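Local coordinates for protein similar to yteR (Bacilus subtilis) (Clostridium acetobutylicum, PDB 4WU0) that probably hydrolyses unsaturated rhamnogalacturonan fragments of pectin, as a family 105 glycoside hydrolase related to YteR, at residues A[245-250]-A[299-304]; A[27-32]-A[351-356]. All coordinates share one frame; numbering follows the deposited sequence.

From the N terminus, residues 27-32, on helix 25-41, meet residues 351-356, on the last helix, 345-360. Interaction 2 therefore closes a loop of 318 residues and joins an early helix to the last one, consistent with the closed (alpha/alpha)6 barrel of the six-hairpin glycosidases. Interaction 1 falls wholly within that loop: the loop at 245-250 meets the end of helix 288-302 after 48 further residues. The centres of the two contacts are about 17 Å apart, yet they touch, because I299 and I303 of interaction 1 pack on F351 of interaction 2; CD1 of I303 lies 3.8 Å from CZ of F351.

Interaction 1: residues A[245-250]-A[299-304]; sequences SKVWYQ and INEFIL
The phenyl ring of F302 is met by V247, whose CG2 methyl comes in obliquely at the ring's outer end, 3.8 Å from CZ and 3.9 Å from CE2 of F302. One face of the ring is covered from within its own segment by CB of E301, 3.7 Å above the plane and over the ring centre. The same V247 methyl also reaches CG of E301, at 4.0 Å, so that one methyl touches both ring and glutamate chain. E301 bends at chi2 (-57°), which turns its carboxylate to S245, with OE2 of E301 3.5 Å from CB of S245. No direct hydrogen bond spans the segments; a water instead donates to OE2 of E301 (3.0 Å) and to the carbonyl O of S245 (2.8 Å). OG of S245 accepts from V247 N at 3.2 Å, forming an ST turn, and is also hydrogen-bonded to OD2 of D242. The contact thus sets the loop between helices 223-240 and 264-279 against the C-terminal end of helix 288-302. F302 also packs on A264 and S267 of helix 264-279 and on L313 and K315 of strand 311-317, so its ring lies where helix 264-279, the loop and strand 311-317 come together.

Interaction 2: residues A[27-32]-A[351-356]; sequences YGLTLD and FLLASY
Between the two segments, L29 is the first residue in sequence to touch, its CD1 lying 3.9 Å from CD1 of L353 as the two side chains cross obliquely. With CG anti to the backbone N (chi1 170°), the torsion swings CD1 of L29 over to L353. At T30 the backbone does the touching: its carbonyl O is 3.6 Å from CD1 of L352, while the CB of T30 points off the partner helix and its hydroxyl bonds the carbonyl of E26 in its own helix. CG2 of T30 is more distant, 4.4 Å from CD1 of L352. D32 likewise offers its main chain, its O lying 4.0 Å from CD2 of L353, whereas its carboxylate turns from the interface. L353 thus uses one methyl for a side chain and the other for a carbonyl. The short helical segments run nearly parallel, at 23°, with their axes 9.4 Å apart, an arrangement of an early and the last helix consistent with closure of an (alpha/alpha)6 barrel. L352 also touches I34, further along helix 25-41, and M8 and I12 of helix 4-14, so it packs against two helices. With no hydrogen bond between the segments, the contact rests on van der Waals packing, one leucine-leucine pair and two methyls against main-chain carbonyls, coupling an early helix to the last.

Interaction 1: residues A[245-250]-A[299-304]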
ATOM      1  N   SER A 245     -10.004  20.948   0.437  1.00 16.82           N
ATOM      2  CA  SER A 245      -9.057  20.355  -0.501  1.00 16.57           C
ATOM      3  C   SER A 245      -9.544  19.055  -1.143  1.00 17.96           C
ATOM      4  O   SER A 245      -9.074  18.675  -2.209  1.00 16.72           O
ATOM      5  CB  SER A 245      -7.755  20.063   0.217  1.00 16.58           C
ATOM      6  OG  SER A 245      -7.922  19.016   1.155  1.00 15.76           O
ATOM      7  N   LYS A 246     -10.459  18.374  -0.458  1.00 16.21           N
ATOM      8  CA  LYS A 246     -10.957  17.053  -0.861  1.00 15.61           C
ATOM      9  C   LYS A 246      -9.948  15.928  -0.694  1.00 13.08           C
ATOM     10  O   LYS A 246     -10.153  14.846  -1.245  1.00 15.59           O
ATOM     11  CB  LYS A 246     -11.523  17.057  -2.293  1.00 18.98           C
ATOM     12  CG  LYS A 246     -12.567  18.132  -2.516  1.00 19.24           C
ATOM     13  CD  LYS A 246     -13.692  18.071  -1.500  1.00 24.39           C
ATOM     14  CE  LYS A 246     -14.767  19.125  -1.813  1.00 31.13           C
ATOM     15  NZ  LYS A 246     -15.690  19.378  -0.672  1.00 30.85           N
ATOM     16  N   VAL A 247      -8.891  16.167   0.081  1.00 12.84           N
ATOM     17  CA  VAL A 247      -7.915  15.128   0.371  1.00 14.99           C
ATOM     18  C   VAL A 247      -7.822  14.905   1.891  1.00 13.24           C
ATOM     19  O   VAL A 247      -8.729  15.336   2.645  1.00 15.01           O
ATOM     20  CB  VAL A 247      -6.560  15.376  -0.343  1.00 15.44           C
ATOM     21  CG1 VAL A 247      -6.822  15.583  -1.864  1.00 14.84           C
ATOM     22  CG2 VAL A 247      -5.800  16.562   0.223  1.00 14.71           C
ATOM     23  N   TRP A 248      -6.778  14.197   2.328  1.00 13.71           N
ATOM     24  CA  TRP A 248      -6.706  13.686   3.684  1.00 13.41           C
ATOM     25  C   TRP A 248      -5.441  14.105   4.428  1.00 13.21           C
ATOM     26  O   TRP A 248      -4.397  14.321   3.821  1.00 13.75           O
ATOM     27  CB  TRP A 248      -6.842  12.151   3.675  1.00 13.09           C
ATOM     28  CG  TRP A 248      -8.255  11.712   3.415  1.00 12.16           C
ATOM     29  CD1 TRP A 248      -9.194  11.423   4.348  1.00 13.75           C
ATOM     30  CD2 TRP A 248      -8.886  11.523   2.137  1.00 11.65           C
ATOM     31  NE1 TRP A 248     -10.370  11.092   3.745  1.00 14.33           N
ATOM     32  CE2 TRP A 248     -10.219  11.145   2.390  1.00 14.21           C
ATOM     33  CE3 TRP A 248      -8.458  11.653   0.810  1.00 12.82           C
ATOM     34  CZ2 TRP A 248     -11.142  10.873   1.355  1.00 15.63           C
ATOM     35  CZ3 TRP A 248      -9.372  11.404  -0.213  1.00 15.35           C
ATOM     36  CH2 TRP A 248     -10.702  11.028   0.072  1.00 15.14           C
ATOM     37  N   TYR A 249      -5.571  14.203   5.749  1.00 14.16           N
ATOM     38  CA  TYR A 249      -4.478  14.573   6.638  1.00 13.72           C
ATOM     39  C   TYR A 249      -3.606  13.411   7.064  1.00 14.57           C
ATOM     40  O   TYR A 249      -4.045  12.254   7.101  1.00 15.59           O
ATOM     41  CB  TYR A 249      -5.038  15.213   7.898  1.00 15.15           C
ATOM     42  CG  TYR A 249      -5.562  16.601   7.688  1.00 14.27           C
ATOM     43  CD1 TYR A 249      -4.710  17.688   7.768  1.00 16.49           C
ATOM     44  CD2 TYR A 249      -6.909  16.824   7.410  1.00 16.36           C
ATOM     45  CE1 TYR A 249      -5.178  18.962   7.585  1.00 17.91           C
ATOM     46  CE2 TYR A 249      -7.378  18.096   7.231  1.00 20.17           C
ATOM     47  CZ  TYR A 249      -6.503  19.153   7.295  1.00 22.06           C
ATOM     48  OH  TYR A 249      -6.962  20.437   7.107  1.00 22.57           O
ATOM     49  N   GLN A 250      -2.362  13.739   7.400  1.00 12.10           N
ATOM     50  CA  GLN A 250      -1.422  12.791   8.018  1.00 11.92           C
ATOM     51  C   GLN A 250      -2.016  12.085   9.238  1.00 12.86           C
ATOM     52  O   GLN A 250      -1.962  10.853   9.325  1.00 13.66           O
ATOM     53  CB  GLN A 250      -0.146  13.557   8.402  1.00 12.57           C
ATOM     54  CG  GLN A 250       0.829  12.872   9.317  1.00 14.23           C
ATOM     55  CD  GLN A 250       1.746  11.913   8.582  1.00 13.85           C
ATOM     56  OE1 GLN A 250       1.396  11.403   7.518  1.00 12.66           O
ATOM     57  NE2 GLN A 250       2.894  11.611   9.177  1.00 14.31           N
ATOM     58  N   ILE A 299      -4.019  16.573  -7.462  1.00 13.28           N
ATOM     59  CA  ILE A 299      -3.270  17.408  -8.394  1.00 14.43           C
ATOM     60  C   ILE A 299      -3.132  18.811  -7.827  1.00 15.24           C
ATOM     61  O   ILE A 299      -2.036  19.406  -7.833  1.00 15.10           O
ATOM     62  CB  ILE A 299      -3.980  17.514  -9.756  1.00 17.05           C
ATOM     63  CG1 ILE A 299      -4.242  16.126 -10.357  1.00 24.68           C
ATOM     64  CG2 ILE A 299      -3.197  18.385 -10.726  1.00 17.41           C
ATOM     65  CD1 ILE A 299      -3.028  15.301 -10.592  1.00 29.59           C
ATOM     66  N   ASN A 300      -4.256  19.366  -7.372  1.00 15.15           N
ATOM     67  CA  ASN A 300      -4.252  20.725  -6.844  1.00 18.88           C
ATOM     68  C   ASN A 300      -3.302  20.883  -5.645  1.00 16.65           C
ATOM     69  O   ASN A 300      -2.554  21.852  -5.554  1.00 17.72           O
ATOM     70  CB  ASN A 300      -5.663  21.148  -6.421  1.00 20.25           C
ATOM     71  CG  ASN A 300      -6.608  21.299  -7.592  1.00 32.19           C
ATOM     72  OD1 ASN A 300      -6.183  21.520  -8.727  1.00 29.81           O
ATOM     73  ND2 ASN A 300      -7.907  21.203  -7.315  1.00 38.08           N
ATOM     74  N   GLU A 301      -3.339  19.943  -4.713  1.00 14.55           N
ATOM     75  CA  GLU A 301      -2.581  20.096  -3.473  1.00 17.07           C
ATOM     76  C   GLU A 301      -1.129  19.665  -3.585  1.00 17.96           C
ATOM     77  O   GLU A 301      -0.264  20.190  -2.867  1.00 18.72           O
ATOM     78  CB  GLU A 301      -3.214  19.286  -2.356  1.00 15.14           C
ATOM     79  CG  GLU A 301      -4.616  19.707  -1.992  1.00 16.45           C
ATOM     80  CD  GLU A 301      -4.734  21.163  -1.583  1.00 24.27           C
ATOM     81  OE1 GLU A 301      -3.855  21.645  -0.855  1.00 24.75           O
ATOM     82  OE2 GLU A 301      -5.716  21.817  -1.982  1.00 22.65           O
ATOM     83  N   PHE A 302      -0.857  18.679  -4.433  1.00 13.73           N
ATOM     84  CA  PHE A 302       0.420  17.957  -4.337  1.00 13.71           C
ATOM     85  C   PHE A 302       1.316  17.991  -5.584  1.00 15.23           C
ATOM     86  O   PHE A 302       2.494  17.649  -5.495  1.00 15.20           O
ATOM     87  CB  PHE A 302       0.170  16.518  -3.939  1.00 13.14           C
ATOM     88  CG  PHE A 302      -0.625  16.352  -2.670  1.00 12.26           C
ATOM     89  CD1 PHE A 302      -0.260  16.993  -1.500  1.00 13.21           C
ATOM     90  CD2 PHE A 302      -1.737  15.532  -2.655  1.00 12.39           C
ATOM     91  CE1 PHE A 302      -0.988  16.809  -0.355  1.00 13.94           C
ATOM     92  CE2 PHE A 302      -2.471  15.361  -1.502  1.00 14.06           C
ATOM     93  CZ  PHE A 302      -2.088  15.979  -0.351  1.00 14.28           C
ATOM     94  N   ILE A 303       0.772  18.356  -6.740  1.00 13.13           N
ATOM     95  CA  ILE A 303       1.551  18.365  -7.974  1.00 13.73           C
ATOM     96  C   ILE A 303       2.014  19.774  -8.346  1.00 14.50           C
ATOM     97  O   ILE A 303       1.228  20.710  -8.364  1.00 16.51           O
ATOM     98  CB  ILE A 303       0.716  17.767  -9.157  1.00 14.05           C
ATOM     99  CG1 ILE A 303       0.392  16.300  -8.905  1.00 15.49           C
ATOM    100  CG2 ILE A 303       1.431  17.935 -10.482  1.00 16.12           C
ATOM    101  CD1 ILE A 303       1.565  15.366  -8.985  1.00 14.99           C
ATOM    102  N   LEU A 304       3.301  19.909  -8.666  1.00 14.88           N
ATOM    103  CA  LEU A 304       3.855  21.127  -9.220  1.00 17.23           C
ATOM    104  C   LEU A 304       4.677  20.774 -10.461  1.00 16.50           C
ATOM    105  O   LEU A 304       5.492  19.838 -10.436  1.00 17.99           O
ATOM    106  CB  LEU A 304       4.769  21.846  -8.212  1.00 17.18           C
ATOM    107  CG  LEU A 304       4.111  22.545  -7.016  1.00 19.43           C
ATOM    108  CD1 LEU A 304       5.186  23.128  -6.083  1.00 22.66           C
ATOM    109  CD2 LEU A 304       3.155  23.645  -7.490  1.00 20.56           C
TER
HETATM  110  O   HOH W   1      -7.781  20.610  -3.714  1.00 23.55           O

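Interaction 2: residues A[27-32]-A[351-356]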
ATOM      1  N   TYR A  27       9.527   0.500  -3.913  1.00 11.60           N
ATOM      2  CA  TYR A  27      10.082   0.468  -5.252  1.00 11.35           C
ATOM      3  C   TYR A  27       9.244  -0.440  -6.159  1.00 13.75           C
ATOM      4  O   TYR A  27       8.885  -0.053  -7.269  1.00 14.14           O
ATOM      5  CB  TYR A  27      11.554   0.032  -5.192  1.00 11.82           C
ATOM      6  CG  TYR A  27      12.433   0.946  -4.361  1.00 14.36           C
ATOM      7  CD1 TYR A  27      12.073   2.260  -4.114  1.00 14.72           C
ATOM      8  CD2 TYR A  27      13.638   0.491  -3.840  1.00 14.19           C
ATOM      9  CE1 TYR A  27      12.904   3.106  -3.364  1.00 15.01           C
ATOM     10  CE2 TYR A  27      14.456   1.305  -3.078  1.00 13.31           C
ATOM     11  CZ  TYR A  27      14.085   2.628  -2.869  1.00 14.37           C
ATOM     12  OH  TYR A  27      14.889   3.455  -2.125  1.00 16.07           O
ATOM     13  N   GLY A  28       8.871  -1.624  -5.677  1.00 13.51           N
ATOM     14  CA  GLY A  28       7.931  -2.458  -6.414  1.00 13.38           C
ATOM     15  C   GLY A  28       6.595  -1.758  -6.618  1.00 14.38           C
ATOM     16  O   GLY A  28       5.962  -1.885  -7.668  1.00 13.93           O
ATOM     17  N   LEU A  29       6.151  -1.038  -5.597  1.00 13.83           N
ATOM     18  CA  LEU A  29       4.903  -0.277  -5.678  1.00 11.37           C
ATOM     19  C   LEU A  29       4.936   0.751  -6.833  1.00 11.05           C
ATOM     20  O   LEU A  29       3.977   0.886  -7.599  1.00 13.33           O
ATOM     21  CB  LEU A  29       4.662   0.434  -4.354  1.00 12.89           C
ATOM     22  CG  LEU A  29       3.553   1.466  -4.237  1.00 15.14           C
ATOM     23  CD1 LEU A  29       2.175   0.905  -4.537  1.00 15.89           C
ATOM     24  CD2 LEU A  29       3.586   2.051  -2.832  1.00 16.95           C
ATOM     25  N   THR A  30       6.046   1.467  -6.945  1.00 12.34           N
ATOM     26  CA  THR A  30       6.209   2.464  -7.993  1.00 12.41           C
ATOM     27  C   THR A  30       6.266   1.767  -9.351  1.00 11.61           C
ATOM     28  O   THR A  30       5.670   2.226 -10.325  1.00 13.83           O
ATOM     29  CB  THR A  30       7.455   3.320  -7.732  1.00 13.60           C
ATOM     30  OG1 THR A  30       7.249   4.088  -6.540  1.00 15.51           O
ATOM     31  CG2 THR A  30       7.739   4.269  -8.882  1.00 12.56           C
ATOM     32  N   LEU A  31       6.975   0.641  -9.422  1.00 11.24           N
ATOM     33  CA  LEU A  31       7.023  -0.103 -10.653  1.00 12.26           C
ATOM     34  C   LEU A  31       5.652  -0.670 -11.056  1.00 12.32           C
ATOM     35  O   LEU A  31       5.347  -0.767 -12.255  1.00 14.72           O
ATOM     36  CB  LEU A  31       8.059  -1.235 -10.576  1.00 14.71           C
ATOM     37  CG  LEU A  31       9.508  -0.775 -10.441  1.00 15.57           C
ATOM     38  CD1 LEU A  31      10.427  -1.992 -10.351  1.00 17.14           C
ATOM     39  CD2 LEU A  31       9.938   0.117 -11.600  1.00 15.66           C
ATOM     40  N   ASP A  32       4.845  -1.053 -10.063  1.00 13.08           N
ATOM     41  CA  ASP A  32       3.486  -1.532 -10.313  1.00 13.78           C
ATOM     42  C   ASP A  32       2.667  -0.410 -10.992  1.00 15.58           C
ATOM     43  O   ASP A  32       1.829  -0.674 -11.845  1.00 14.04           O
ATOM     44  CB  ASP A  32       2.810  -1.965  -8.993  1.00 13.78           C
ATOM     45  CG  ASP A  32       3.352  -3.296  -8.416  1.00 19.48           C
ATOM     46  OD1 ASP A  32       3.858  -4.126  -9.191  1.00 19.46           O
ATOM     47  OD2 ASP A  32       3.246  -3.544  -7.178  1.00 17.89           O
ATOM     48  N   PHE A 351       0.123   7.492  -6.515  1.00 12.40           N
ATOM     49  CA  PHE A 351      -0.332   8.538  -7.435  1.00 14.21           C
ATOM     50  C   PHE A 351      -0.455   8.013  -8.874  1.00 12.55           C
ATOM     51  O   PHE A 351      -1.433   8.289  -9.572  1.00 12.83           O
ATOM     52  CB  PHE A 351       0.555   9.783  -7.392  1.00 13.03           C
ATOM     53  CG  PHE A 351       0.075  10.851  -8.327  1.00 15.37           C
ATOM     54  CD1 PHE A 351      -0.976  11.658  -7.969  1.00 16.21           C
ATOM     55  CD2 PHE A 351       0.610  10.981  -9.598  1.00 15.00           C
ATOM     56  CE1 PHE A 351      -1.478  12.618  -8.864  1.00 17.38           C
ATOM     57  CE2 PHE A 351       0.128  11.943 -10.470  1.00 16.76           C
ATOM     58  CZ  PHE A 351      -0.930  12.759 -10.087  1.00 15.41           C
ATOM     59  N   LEU A 352       0.515   7.237  -9.337  1.00 13.03           N
ATOM     60  CA  LEU A 352       0.411   6.611 -10.646  1.00 12.96           C
ATOM     61  C   LEU A 352      -0.816   5.724 -10.749  1.00 13.23           C
ATOM     62  O   LEU A 352      -1.521   5.737 -11.761  1.00 13.60           O
ATOM     63  CB  LEU A 352       1.635   5.732 -10.891  1.00 14.56           C
ATOM     64  CG  LEU A 352       2.956   6.434 -11.176  1.00 15.88           C
ATOM     65  CD1 LEU A 352       4.117   5.457 -10.994  1.00 17.26           C
ATOM     66  CD2 LEU A 352       2.917   6.969 -12.603  1.00 14.34           C
ATOM     67  N   LEU A 353      -1.045   4.915  -9.708  1.00 13.14           N
ATOM     68  CA  LEU A 353      -2.171   3.986  -9.702  1.00 13.49           C
ATOM     69  C   LEU A 353      -3.516   4.706  -9.680  1.00 14.33           C
ATOM     70  O   LEU A 353      -4.446   4.321 -10.400  1.00 14.09           O
ATOM     71  CB  LEU A 353      -2.061   3.005  -8.517  1.00 13.43           C
ATOM     72  CG  LEU A 353      -0.854   2.072  -8.605  1.00 13.46           C
ATOM     73  CD1 LEU A 353      -0.623   1.338  -7.274  1.00 19.73           C
ATOM     74  CD2 LEU A 353      -1.050   1.044  -9.720  1.00 16.15           C
ATOM     75  N   ALA A 354      -3.629   5.741  -8.850  1.00 13.78           N
ATOM     76  CA  ALA A 354      -4.843   6.553  -8.834  1.00 14.29           C
ATOM     77  C   ALA A 354      -5.074   7.189 -10.190  1.00 13.83           C
ATOM     78  O   ALA A 354      -6.208   7.263 -10.658  1.00 14.26           O
ATOM     79  CB  ALA A 354      -4.735   7.631  -7.748  1.00 14.72           C
ATOM     80  N   SER A 355      -4.008   7.688 -10.807  1.00 13.66           N
ATOM     81  CA  SER A 355      -4.128   8.331 -12.113  1.00 13.99           C
ATOM     82  C   SER A 355      -4.641   7.349 -13.156  1.00 14.48           C
ATOM     83  O   SER A 355      -5.511   7.676 -13.954  1.00 14.93           O
ATOM     84  CB  SER A 355      -2.774   8.869 -12.564  1.00 14.51           C
ATOM     85  OG  SER A 355      -2.299   9.851 -11.666  1.00 14.85           O
ATOM     86  N   TYR A 356      -4.101   6.134 -13.147  1.00 14.46           N
ATOM     87  CA  TYR A 356      -4.549   5.122 -14.086  1.00 16.53           C
ATOM     88  C   TYR A 356      -6.046   4.866 -13.896  1.00 15.39           C
ATOM     89  O   TYR A 356      -6.791   4.795 -14.872  1.00 15.94           O
ATOM     90  CB  TYR A 356      -3.741   3.835 -13.908  1.00 17.03           C
ATOM     91  CG  TYR A 356      -4.262   2.670 -14.714  1.00 17.10           C
ATOM     92  CD1 TYR A 356      -3.954   2.543 -16.055  1.00 19.99           C
ATOM     93  CD2 TYR A 356      -5.082   1.715 -14.131  1.00 23.49           C
ATOM     94  CE1 TYR A 356      -4.445   1.483 -16.807  1.00 21.99           C
ATOM     95  CE2 TYR A 356      -5.587   0.651 -14.881  1.00 31.78           C
ATOM     96  CZ  TYR A 356      -5.254   0.545 -16.211  1.00 30.69           C
ATOM     97  OH  TYR A 356      -5.738  -0.507 -16.959  1.00 40.97           O
TER